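Exopolyphosphatase (Cytophaga hutchinsonii, PDB 3MDQ) probably hydrolyses inorganic polyphosphate from the chain end, releasing orthophosphate, as a member of the Ppx/GppA phosphatase family. Local coordinates at residues A[7-20]-A[58-72]. Sequence-based numbering, arbitrary orientation.
Sequences GVIDMGTNTFHLLI and ALDTLKKFRVILDEH. With SO4 (sulfate ion), chain D; SO4 (sulfate ion), chain E.
Phe-65 of helix 58-71 meets Leu-18 CB with one face and points its edge at the backbone of strand 15-20, in the first beta-hairpin of an actin-like ATPase fold. Leu-18 CB sits 3.7 Å from the ring centroid, only 8° off the normal, in a CH-pi contact; Thr-61 CG2 covers the opposite face from within the helix, and Phe-16 O and Ile-9 CG2 approach the ring edge. Replacing Phe-65 by an alanine is likely to open a gap between helix and hairpin and leave Leu-18 CB without its aromatic cover. Around this ring the packing is apolar and buried. With CG anti to the backbone N (chi1 173°), Leu-18 reaches the helix with both branches: CD2 is 3.7 Å from Ile-68 CG2, and CD1 leans on Leu-69. Gly-7 CA is 4.0 Å from Leu-69 CD2, so close that a CB here would clash. Toward the helix start, Phe-16 CZ touches Ala-58 CB at 3.8 Å, while Leu-62 CG comes to the ring edge and Leu-62 CD1 meets the selenomethionine methyl of Met-11.

Much of the helix's outer side carries charged residues: Arg-66 grips the Asp-70 carboxylate side-on through NE and NH2, its NH1 also bonding Val-102 O. Beyond the packed region, Thr-13 N and OG1 bond one sulfate and Asn-14 ND2 and Thr-15 OG1 another; these ions, probably from the crystallisation liquor, are consistent with a phosphate-binding loop. Ile-20 CD1 rests on Ile-68 CG2 (3.8 Å) and Leu-69, and more loosely on His-72 ND1 (4.1 Å), which donates in its ring plane to Ile-68 O at 3.0 Å.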
ATOM      1  N   GLY A   7      12.456  12.005   8.441  1.00 11.71           N
ATOM      2  CA  GLY A   7      11.260  11.321   8.888  1.00 10.84           C
ATOM      3  C   GLY A   7      10.167  11.421   7.820  1.00 10.59           C
ATOM      4  O   GLY A   7       9.904  12.513   7.295  1.00 14.35           O
ATOM      5  N   VAL A   8       9.538  10.295   7.493  1.00  9.23           N
ATOM      6  CA  VAL A   8       8.474  10.228   6.511  1.00  8.79           C
ATOM      7  C   VAL A   8       7.264   9.597   7.177  1.00  9.01           C
ATOM      8  O   VAL A   8       7.382   8.551   7.810  1.00  9.93           O
ATOM      9  CB  VAL A   8       8.871   9.374   5.274  1.00  9.16           C
ATOM     10  CG1 VAL A   8       7.718   9.311   4.281  1.00 11.37           C
ATOM     11  CG2 VAL A   8      10.115   9.932   4.587  1.00 11.13           C
ATOM     12  N   ILE A   9       6.100  10.237   7.011  1.00 10.29           N
ATOM     13  CA  ILE A   9       4.810   9.709   7.465  1.00  9.70           C
ATOM     14  C   ILE A   9       3.947   9.470   6.209  1.00 11.69           C
ATOM     15  O   ILE A   9       3.779  10.361   5.380  1.00 12.80           O
ATOM     16  CB  ILE A   9       4.072  10.655   8.433  1.00  9.76           C
ATOM     17  CG1 ILE A   9       4.886  10.852   9.703  1.00 11.07           C
ATOM     18  CG2 ILE A   9       2.635  10.124   8.726  1.00 12.74           C
ATOM     19  CD1 ILE A   9       4.437  12.025  10.598  1.00 13.71           C
ATOM     20  N   ASP A  10       3.417   8.259   6.105  1.00  9.88           N
ATOM     21  CA  ASP A  10       2.450   7.871   5.077  1.00 11.53           C
ATOM     22  C   ASP A  10       1.124   7.780   5.782  1.00 11.33           C
ATOM     23  O   ASP A  10       0.891   6.843   6.570  1.00 12.31           O
ATOM     24  CB  ASP A  10       2.888   6.511   4.464  1.00 10.23           C
ATOM     25  CG  ASP A  10       1.872   5.884   3.555  1.00 17.70           C
ATOM     26  OD1 ASP A  10       0.789   6.448   3.265  1.00 17.33           O
ATOM     27  OD2 ASP A  10       2.173   4.751   3.116  1.00 16.74           O
HETATM   28  N   MSE A  11       0.224   8.703   5.458  1.00 10.95           N
HETATM   29  CA  MSE A  11      -1.144   8.686   6.040  1.00 12.19           C
HETATM   30  C   MSE A  11      -2.063   7.870   5.161  1.00 13.93           C
HETATM   31  O   MSE A  11      -2.864   8.419   4.428  1.00 17.38           O
HETATM   32  CB  MSE A  11      -1.705  10.092   6.188  1.00 13.70           C
HETATM   33  CG  MSE A  11      -0.943  10.896   7.177  1.00 11.22           C
HETATM   34 SE   MSE A  11      -1.528  12.770   7.249  0.75 16.64          SE
HETATM   35  CE  MSE A  11      -3.366  12.519   7.802  1.00 18.58           C
ATOM     36  N   GLY A  12      -1.940   6.567   5.260  1.00 11.61           N
ATOM     37  CA  GLY A  12      -2.737   5.653   4.436  1.00 13.22           C
ATOM     38  C   GLY A  12      -4.166   5.541   4.913  1.00 15.38           C
ATOM     39  O   GLY A  12      -4.524   5.968   5.998  1.00 15.89           O
ATOM     40  N   THR A  13      -5.010   4.967   4.072  1.00 12.62           N
ATOM     41  CA  THR A  13      -6.426   4.872   4.361  1.00 11.44           C
ATOM     42  C   THR A  13      -6.698   3.977   5.581  1.00 12.51           C
ATOM     43  O   THR A  13      -7.536   4.288   6.414  1.00 13.24           O
ATOM     44  CB  THR A  13      -7.169   4.344   3.095  1.00 11.16           C
ATOM     45  OG1 THR A  13      -6.974   5.278   2.029  1.00 12.85           O
ATOM     46  CG2 THR A  13      -8.658   4.084   3.351  1.00 12.32           C
ATOM     47  N   ASN A  14      -6.009   2.848   5.697  1.00 10.50           N
ATOM     48  CA  ASN A  14      -6.160   1.971   6.828  1.00 11.63           C
ATOM     49  C   ASN A  14      -5.086   2.203   7.882  1.00 11.30           C
ATOM     50  O   ASN A  14      -5.377   2.270   9.080  1.00 13.06           O
ATOM     51  CB  ASN A  14      -6.129   0.511   6.379  1.00 12.24           C
ATOM     52  CG  ASN A  14      -7.347   0.110   5.616  1.00 13.23           C
ATOM     53  OD1 ASN A  14      -8.313   0.852   5.459  1.00 14.83           O
ATOM     54  ND2 ASN A  14      -7.289  -1.093   5.074  1.00 12.75           N
ATOM     55  N   THR A  15      -3.839   2.243   7.435  1.00 12.36           N
ATOM     56  CA  THR A  15      -2.689   2.211   8.307  1.00 12.80           C
ATOM     57  C   THR A  15      -1.803   3.407   8.054  1.00 12.65           C
ATOM     58  O   THR A  15      -1.550   3.787   6.902  1.00 14.30           O
ATOM     59  CB  THR A  15      -1.892   0.931   8.034  1.00 16.49           C
ATOM     60  OG1 THR A  15      -2.776  -0.198   8.244  1.00 18.13           O
ATOM     61  CG2 THR A  15      -0.622   0.835   8.938  1.00 17.39           C
ATOM     62  N   PHE A  16      -1.360   4.070   9.142  1.00 10.49           N
ATOM     63  CA  PHE A  16      -0.384   5.150   9.029  1.00 10.45           C
ATOM     64  C   PHE A  16       0.983   4.547   9.315  1.00 10.76           C
ATOM     65  O   PHE A  16       1.100   3.712  10.188  1.00 11.46           O
ATOM     66  CB  PHE A  16      -0.620   6.277  10.070  1.00  9.58           C
ATOM     67  CG  PHE A  16      -1.737   7.241   9.750  1.00  7.80           C
ATOM     68  CD1 PHE A  16      -2.713   6.964   8.834  1.00  9.09           C
ATOM     69  CD2 PHE A  16      -1.857   8.445  10.436  1.00  8.57           C
ATOM     70  CE1 PHE A  16      -3.722   7.870   8.551  1.00  9.14           C
ATOM     71  CE2 PHE A  16      -2.890   9.321  10.174  1.00 10.01           C
ATOM     72  CZ  PHE A  16      -3.840   9.017   9.232  1.00 10.23           C
ATOM     73  N   HIS A  17       1.999   5.029   8.596  1.00  9.43           N
ATOM     74  CA  HIS A  17       3.377   4.544   8.762  1.00 10.85           C
ATOM     75  C   HIS A  17       4.304   5.673   9.076  1.00 11.06           C
ATOM     76  O   HIS A  17       4.162   6.786   8.527  1.00 11.81           O
ATOM     77  CB  HIS A  17       3.866   3.884   7.466  1.00 10.55           C
ATOM     78  CG  HIS A  17       3.069   2.687   7.075  1.00 12.27           C
ATOM     79  ND1 HIS A  17       3.386   1.416   7.506  1.00 16.96           N
ATOM     80  CD2 HIS A  17       1.941   2.570   6.335  1.00 18.19           C
ATOM     81  CE1 HIS A  17       2.485   0.563   7.026  1.00 17.87           C
ATOM     82  NE2 HIS A  17       1.604   1.234   6.312  1.00 18.49           N
ATOM     83  N   LEU A  18       5.306   5.388   9.907  1.00 10.79           N
ATOM     84  CA  LEU A  18       6.360   6.307  10.251  1.00  9.55           C
ATOM     85  C   LEU A  18       7.702   5.621   9.984  1.00 10.53           C
ATOM     86  O   LEU A  18       7.979   4.584  10.534  1.00 10.72           O
ATOM     87  CB  LEU A  18       6.317   6.715  11.730  1.00 11.16           C
ATOM     88  CG  LEU A  18       7.491   7.548  12.248  1.00 10.61           C
ATOM     89  CD1 LEU A  18       7.646   8.947  11.563  1.00 10.13           C
ATOM     90  CD2 LEU A  18       7.325   7.733  13.780  1.00 10.19           C
ATOM     91  N   LEU A  19       8.503   6.241   9.130  1.00  9.01           N
ATOM     92  CA  LEU A  19       9.852   5.792   8.839  1.00  9.61           C
ATOM     93  C   LEU A  19      10.854   6.891   9.182  1.00  8.34           C
ATOM     94  O   LEU A  19      10.744   8.008   8.675  1.00 10.86           O
ATOM     95  CB  LEU A  19       9.985   5.467   7.360  1.00  9.75           C
ATOM     96  CG  LEU A  19      11.356   4.985   6.870  1.00 11.16           C
ATOM     97  CD1 LEU A  19      11.662   3.620   7.410  1.00 13.60           C
ATOM     98  CD2 LEU A  19      11.362   4.932   5.300  1.00 12.62           C
ATOM     99  N   ILE A  20      11.835   6.590  10.030  1.00  9.39           N
ATOM    100  CA  ILE A  20      12.884   7.519  10.357  1.00  9.35           C
ATOM    101  C   ILE A  20      14.199   6.876   9.970  1.00 11.64           C
ATOM    102  O   ILE A  20      14.455   5.731  10.357  1.00 11.13           O
ATOM    103  CB  ILE A  20      12.917   7.920  11.845  1.00  8.83           C
ATOM    104  CG1 ILE A  20      11.609   8.578  12.241  1.00  9.05           C
ATOM    105  CG2 ILE A  20      14.126   8.895  12.109  1.00 11.26           C
ATOM    106  CD1 ILE A  20      11.421   8.858  13.766  1.00 12.08           C
ATOM    107  N   ALA A  58      -6.803   9.572  13.698  1.00  8.60           N
ATOM    108  CA  ALA A  58      -5.665  10.113  12.944  1.00  8.61           C
ATOM    109  C   ALA A  58      -4.802  11.059  13.811  1.00  8.82           C
ATOM    110  O   ALA A  58      -3.574  10.947  13.825  1.00  9.88           O
ATOM    111  CB  ALA A  58      -6.120  10.842  11.620  1.00  9.94           C
ATOM    112  N   LEU A  59      -5.459  11.968  14.517  1.00 10.61           N
ATOM    113  CA  LEU A  59      -4.753  12.893  15.398  1.00  9.95           C
ATOM    114  C   LEU A  59      -4.056  12.176  16.542  1.00 10.46           C
ATOM    115  O   LEU A  59      -2.930  12.513  16.899  1.00 11.71           O
ATOM    116  CB  LEU A  59      -5.654  14.003  15.953  1.00 12.07           C
ATOM    117  CG  LEU A  59      -5.753  15.273  15.130  1.00 22.99           C
ATOM    118  CD1 LEU A  59      -4.457  16.030  15.226  1.00 19.15           C
ATOM    119  CD2 LEU A  59      -6.084  14.993  13.694  1.00 22.73           C
ATOM    120  N   ASP A  60      -4.714  11.185  17.123  0.60  9.15           N
ATOM    121  CA  ASP A  60      -4.085  10.387  18.183  0.60 10.81           C
ATOM    122  C   ASP A  60      -2.782   9.799  17.668  0.60 11.00           C
ATOM    123  O   ASP A  60      -1.727   9.926  18.276  0.60  9.65           O
ATOM    124  CB  ASP A  60      -5.021   9.263  18.611  0.60 10.87           C
ATOM    125  CG  ASP A  60      -4.421   8.381  19.700  0.60 16.31           C
ATOM    126  OD1 ASP A  60      -4.009   8.935  20.741  0.60 20.04           O
ATOM    127  OD2 ASP A  60      -4.384   7.151  19.527  0.60 26.67           O
ATOM    128  N   THR A  61      -2.840   9.179  16.507  1.00  9.96           N
ATOM    129  CA  THR A  61      -1.668   8.540  15.946  1.00  9.28           C
ATOM    130  C   THR A  61      -0.588   9.563  15.607  1.00  8.97           C
ATOM    131  O   THR A  61       0.587   9.329  15.877  1.00  9.82           O
ATOM    132  CB  THR A  61      -2.043   7.728  14.698  1.00  9.17           C
ATOM    133  OG1 THR A  61      -2.792   6.577  15.120  1.00 13.02           O
ATOM    134  CG2 THR A  61      -0.807   7.242  13.922  1.00 11.03           C
ATOM    135  N   LEU A  62      -0.996  10.691  15.041  1.00  9.44           N
ATOM    136  CA  LEU A  62      -0.020  11.710  14.687  1.00  8.37           C
ATOM    137  C   LEU A  62       0.660  12.352  15.916  1.00  8.68           C
ATOM    138  O   LEU A  62       1.848  12.703  15.852  1.00  9.47           O
ATOM    139  CB  LEU A  62      -0.608  12.731  13.699  1.00  9.28           C
ATOM    140  CG  LEU A  62      -0.880  12.101  12.307  1.00 11.70           C
ATOM    141  CD1 LEU A  62      -1.706  13.027  11.470  1.00 14.74           C
ATOM    142  CD2 LEU A  62       0.384  11.695  11.575  1.00 12.05           C
ATOM    143  N   LYS A  63      -0.064  12.464  17.042  1.00  8.99           N
ATOM    144  CA  LYS A  63       0.529  12.945  18.276  1.00  7.44           C
ATOM    145  C   LYS A  63       1.601  11.964  18.732  1.00 10.28           C
ATOM    146  O   LYS A  63       2.691  12.363  19.136  1.00  7.78           O
ATOM    147  CB  LYS A  63      -0.530  13.160  19.351  1.00  8.96           C
ATOM    148  CG  LYS A  63      -1.436  14.379  19.103  1.00 10.80           C
ATOM    149  CD  LYS A  63      -2.488  14.591  20.178  1.00 12.32           C
ATOM    150  CE  LYS A  63      -1.901  15.152  21.490  1.00 11.43           C
ATOM    151  NZ  LYS A  63      -1.327  16.545  21.322  1.00 11.27           N
ATOM    152  N   LYS A  64       1.316  10.665  18.644  1.00  7.67           N
ATOM    153  CA  LYS A  64       2.316   9.666  18.959  1.00  7.73           C
ATOM    154  C   LYS A  64       3.519   9.675  18.017  1.00  8.36           C
ATOM    155  O   LYS A  64       4.665   9.567  18.456  1.00  8.40           O
ATOM    156  CB  LYS A  64       1.673   8.289  19.026  1.00  9.51           C
ATOM    157  CG  LYS A  64       0.724   8.164  20.219  1.00 14.02           C
ATOM    158  CD  LYS A  64      -0.064   6.852  20.187  1.00 21.39           C
ATOM    159  CE  LYS A  64      -1.066   6.810  21.342  1.00 30.14           C
ATOM    160  NZ  LYS A  64      -2.023   5.692  21.213  1.00 36.58           N
ATOM    161  N   PHE A  65       3.270   9.818  16.721  1.00  8.13           N
ATOM    162  CA  PHE A  65       4.360   9.903  15.763  1.00  8.39           C
ATOM    163  C   PHE A  65       5.212  11.155  15.995  1.00  9.27           C
ATOM    164  O   PHE A  65       6.429  11.108  15.872  1.00  8.91           O
ATOM    165  CB  PHE A  65       3.812   9.931  14.323  1.00 10.84           C
ATOM    166  CG  PHE A  65       3.379   8.563  13.770  1.00 11.36           C
ATOM    167  CD1 PHE A  65       3.317   7.396  14.554  1.00 10.44           C
ATOM    168  CD2 PHE A  65       2.953   8.475  12.453  1.00 10.08           C
ATOM    169  CE1 PHE A  65       2.924   6.161  13.981  1.00 12.14           C
ATOM    170  CE2 PHE A  65       2.567   7.226  11.897  1.00  9.71           C
ATOM    171  CZ  PHE A  65       2.561   6.110  12.651  1.00 12.54           C
ATOM    172  N   ARG A  66       4.578  12.272  16.346  1.00  9.95           N
ATOM    173  CA  ARG A  66       5.312  13.503  16.627  1.00  8.84           C
ATOM    174  C   ARG A  66       6.270  13.287  17.809  1.00  7.52           C
ATOM    175  O   ARG A  66       7.449  13.701  17.742  1.00  7.29           O
ATOM    176  CB  ARG A  66       4.340  14.644  16.890  1.00  9.00           C
ATOM    177  CG  ARG A  66       4.992  15.939  17.378  1.00  9.16           C
ATOM    178  CD  ARG A  66       5.724  16.718  16.308  1.00 12.16           C
ATOM    179  NE  ARG A  66       6.804  17.535  16.865  1.00 11.35           N
ATOM    180  CZ  ARG A  66       7.148  18.775  16.512  1.00 12.90           C
ATOM    181  NH1 ARG A  66       6.402  19.528  15.718  1.00 12.60           N
ATOM    182  NH2 ARG A  66       8.230  19.301  17.057  1.00  9.94           N
ATOM    183  N   VAL A  67       5.811  12.594  18.859  1.00  7.10           N
ATOM    184  CA  VAL A  67       6.716  12.288  19.961  1.00  7.10           C
ATOM    185  C   VAL A  67       7.926  11.503  19.467  1.00  7.25           C
ATOM    186  O   VAL A  67       9.041  11.780  19.842  1.00  8.20           O
ATOM    187  CB  VAL A  67       6.032  11.496  21.097  1.00  6.95           C
ATOM    188  CG1 VAL A  67       7.085  11.006  22.106  1.00  9.12           C
ATOM    189  CG2 VAL A  67       4.972  12.362  21.795  1.00  9.65           C
ATOM    190  N   ILE A  68       7.683  10.472  18.662  1.00  7.43           N
ATOM    191  CA  ILE A  68       8.790   9.621  18.191  1.00  8.48           C
ATOM    192  C   ILE A  68       9.764  10.430  17.317  1.00  8.74           C
ATOM    193  O   ILE A  68      10.977  10.308  17.434  1.00 10.18           O
ATOM    194  CB  ILE A  68       8.267   8.385  17.424  1.00  9.03           C
ATOM    195  CG1 ILE A  68       7.433   7.482  18.330  1.00 12.45           C
ATOM    196  CG2 ILE A  68       9.455   7.624  16.823  1.00  9.46           C
ATOM    197  CD1 ILE A  68       6.570   6.481  17.630  1.00 11.56           C
ATOM    198  N   LEU A  69       9.233  11.291  16.464  1.00  8.99           N
ATOM    199  CA  LEU A  69      10.083  12.179  15.653  1.00  8.45           C
ATOM    200  C   LEU A  69      10.988  13.037  16.543  1.00  8.82           C
ATOM    201  O   LEU A  69      12.190  13.195  16.307  1.00  9.78           O
ATOM    202  CB  LEU A  69       9.200  13.071  14.767  1.00  9.43           C
ATOM    203  CG  LEU A  69       8.576  12.380  13.591  1.00 10.04           C
ATOM    204  CD1 LEU A  69       7.456  13.297  12.979  1.00 12.33           C
ATOM    205  CD2 LEU A  69       9.619  12.055  12.495  1.00  9.92           C
ATOM    206  N   ASP A  70      10.384  13.641  17.554  1.00  8.25           N
ATOM    207  CA  ASP A  70      11.112  14.478  18.472  1.00  7.95           C
ATOM    208  C   ASP A  70      12.151  13.698  19.273  1.00  9.47           C
ATOM    209  O   ASP A  70      13.268  14.191  19.520  1.00  9.19           O
ATOM    210  CB  ASP A  70      10.137  15.205  19.426  1.00  7.64           C
ATOM    211  CG  ASP A  70       9.301  16.265  18.702  1.00  8.06           C
ATOM    212  OD1 ASP A  70       9.859  16.866  17.732  1.00 11.16           O
ATOM    213  OD2 ASP A  70       8.121  16.471  19.076  1.00  9.92           O
ATOM    214  N   GLU A  71      11.798  12.473  19.653  1.00  8.17           N
ATOM    215  CA  GLU A  71      12.724  11.610  20.417  1.00 10.08           C
ATOM    216  C   GLU A  71      13.947  11.221  19.585  1.00 12.13           C
ATOM    217  O   GLU A  71      14.940  10.772  20.148  1.00 14.57           O
ATOM    218  CB  GLU A  71      12.010  10.353  20.899  1.00 12.21           C
ATOM    219  CG  GLU A  71      11.211  10.607  22.114  1.00 14.08           C
ATOM    220  CD  GLU A  71      10.233   9.503  22.518  1.00 14.89           C
ATOM    221  OE1 GLU A  71       9.945   8.599  21.705  1.00 22.45           O
ATOM    222  OE2 GLU A  71       9.732   9.602  23.660  1.00 22.32           O
ATOM    223  N   HIS A  72      13.874  11.385  18.254  1.00  9.06           N
ATOM    224  CA  HIS A  72      14.987  11.089  17.353  1.00 12.23           C
ATOM    225  C   HIS A  72      15.546  12.361  16.720  1.00 12.81           C
ATOM    226  O   HIS A  72      16.311  12.312  15.743  1.00 15.54           O
ATOM    227  CB  HIS A  72      14.555  10.046  16.311  1.00 12.67           C
ATOM    228  CG  HIS A  72      14.349   8.696  16.902  1.00 17.07           C
ATOM    229  ND1 HIS A  72      13.155   8.311  17.470  1.00 16.35           N
ATOM    230  CD2 HIS A  72      15.205   7.656  17.083  1.00 15.85           C
ATOM    231  CE1 HIS A  72      13.279   7.086  17.957  1.00 20.11           C
ATOM    232  NE2 HIS A  72      14.493   6.653  17.693  1.00 20.04           N
TER
HETATM  233  S   SO4 D 317      -4.008   3.535   0.841  1.00 16.48           S
HETATM  234  O1  SO4 D 317      -4.999   3.264  -0.226  1.00 17.90           O
HETATM  235  O2  SO4 D 317      -4.272   2.689   2.049  1.00 17.78           O
HETATM  236  O3  SO4 D 317      -2.667   3.237   0.311  1.00 19.60           O
HETATM  237  O4  SO4 D 317      -4.152   4.976   0.980  1.00 23.00           O
HETATM  238  S   SO4 E 318      -3.575  -2.157   5.134  0.70 15.71           S
HETATM  239  O1  SO4 E 318      -4.873  -2.527   5.784  0.70 15.77           O
HETATM  240  O2  SO4 E 318      -3.639  -1.104   4.153  0.70 14.48           O
HETATM  241  O3  SO4 E 318      -3.111  -3.357   4.366  0.70 12.34           O
HETATM  242  O4  SO4 E 318      -2.540  -1.795   6.116  0.70 15.71           O